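Long-range contact in molybdenum cofactor carrier protein (Chlamydomonas reinhardtii, PDB 2IZ6), which probably binds the molybdenum cofactor and carries it in the cell: residues Ser108-Val112 with Val168-Leu172. Numbering follows the deposited sequence.
Sequences SNVLV and VKQLL
Helix-on-sheet packing of a Rossmann-like alpha/beta fold brings Val110 and Val112, on strand 110-114, against Val168, Leu171 and Leu172 of the C-terminal helix 161-173. Val110 fills the middle of the contact and meets two residues of the helix: its CG1 lies 4.0 Å from CD1 of Leu171 and 4.1 Å from CG2 of Val168, while its CG2 rests 4.1 Å from CB of Leu171. The valine reaches both because CG1 stands opposite the backbone N (chi1 -171°) and CG2 opposite the carbonyl carbon, which spreads the two methyls toward the helix. The side chains of Val110 and Leu171 run at about a right angle. Cutting Val110 back to an alanine is likely to open a gap beside CD1 of Leu171 and leave CG2 of Val168 with Val112 as its one partner on this strand. Strand 110-114 is central in a parallel sheet: Val110 and Val112 are hydrogen-bonded through the backbone to Gly17, and Leu111 to Pro133 and Val135 on the other edge. The chain's last helix, which follows edge strand 155-158, lies back across the sheet face, and the axes of 110-112 and 168-172 approach to 9.9 Å, nearly antiparallel at 168°. Further along the strand, CG2 of Val112 touches CG2 of Val168 at 3.9 Å, so one methyl of Val168 serves both strand valines. Where the chain enters the strand, CD2 of Leu172 comes to 3.6 Å from CB of Asn109, touching the aliphatic root of that side chain, while the amide ND2 makes a weak hydrogen bond to the carbonyl of Ile15. Trp46 packs on both Val168 and Leu172, and Ile16 of the neighbouring strand also touches Val168.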
# COMPACT_ATOMS: atom_id res chain seq x y z
N SER A 108 13.92 3.30 8.63
CA SER A 108 14.93 3.08 9.69
C SER A 108 16.33 2.85 9.14
O SER A 108 16.53 2.26 8.09
CB SER A 108 14.55 1.91 10.55
OG SER A 108 14.63 0.74 9.77
N ASN A 109 17.35 3.29 9.89
CA ASN A 109 18.74 3.01 9.54
C ASN A 109 19.15 1.55 9.82
O ASN A 109 19.89 0.89 9.13
CB ASN A 109 19.67 3.91 10.35
CG ASN A 109 19.57 5.34 9.97
OD1 ASN A 109 20.23 5.76 9.03
ND2 ASN A 109 18.72 6.07 10.62
N VAL A 110 18.57 1.04 10.89
CA VAL A 110 18.72 -0.35 11.35
C VAL A 110 17.45 -0.78 11.92
O VAL A 110 16.77 -0.04 12.60
CB VAL A 110 19.79 -0.48 12.48
CG1 VAL A 110 20.09 -1.99 12.79
CG2 VAL A 110 21.03 0.19 12.07
N LEU A 111 17.07 -2.04 11.65
CA LEU A 111 15.85 -2.67 12.22
C LEU A 111 16.24 -3.72 13.27
O LEU A 111 17.12 -4.55 13.02
CB LEU A 111 15.01 -3.33 11.09
CG LEU A 111 13.70 -4.03 11.44
CD1 LEU A 111 12.73 -3.00 12.03
CD2 LEU A 111 13.06 -4.71 10.27
N VAL A 112 15.66 -3.65 14.48
CA VAL A 112 15.91 -4.63 15.50
C VAL A 112 14.63 -5.39 15.75
O VAL A 112 13.56 -4.81 16.00
CB VAL A 112 16.31 -3.94 16.83
CG1 VAL A 112 16.68 -4.93 17.87
CG2 VAL A 112 17.53 -3.04 16.67
N VAL A 168 24.02 -1.82 16.58
CA VAL A 168 23.42 -0.65 16.01
C VAL A 168 24.47 0.50 15.93
O VAL A 168 24.60 1.17 14.95
CB VAL A 168 22.17 -0.19 16.77
CG1 VAL A 168 21.62 1.14 16.18
CG2 VAL A 168 21.06 -1.27 16.72
N LYS A 169 25.14 0.75 17.04
CA LYS A 169 26.08 1.85 17.10
C LYS A 169 27.16 1.68 16.05
O LYS A 169 27.53 2.65 15.36
CB LYS A 169 26.68 1.93 18.53
CG LYS A 169 27.43 3.15 18.89
CD LYS A 169 27.78 3.16 20.44
CE LYS A 169 28.79 4.21 20.79
NZ LYS A 169 29.07 4.08 22.29
N GLN A 170 27.67 0.47 15.85
CA GLN A 170 28.75 0.20 14.88
C GLN A 170 28.26 0.43 13.44
O GLN A 170 28.94 1.02 12.59
CB GLN A 170 29.20 -1.26 15.05
CG GLN A 170 30.32 -1.76 14.16
CD GLN A 170 30.67 -3.25 14.48
OE1 GLN A 170 30.00 -3.90 15.33
NE2 GLN A 170 31.72 -3.78 13.84
N LEU A 171 27.08 -0.07 13.16
CA LEU A 171 26.39 0.15 11.90
C LEU A 171 26.25 1.63 11.61
O LEU A 171 26.64 2.14 10.52
CB LEU A 171 25.07 -0.60 11.87
CG LEU A 171 25.23 -2.12 11.83
CD1 LEU A 171 23.96 -2.78 12.23
CD2 LEU A 171 25.67 -2.65 10.46
N LEU A 172 25.82 2.41 12.58
CA LEU A 172 25.66 3.83 12.33
C LEU A 172 26.99 4.52 12.09
O LEU A 172 27.07 5.46 11.32
CB LEU A 172 24.95 4.51 13.47
CG LEU A 172 23.49 4.10 13.67
CD1 LEU A 172 22.95 4.74 14.99
CD2 LEU A 172 22.53 4.41 12.49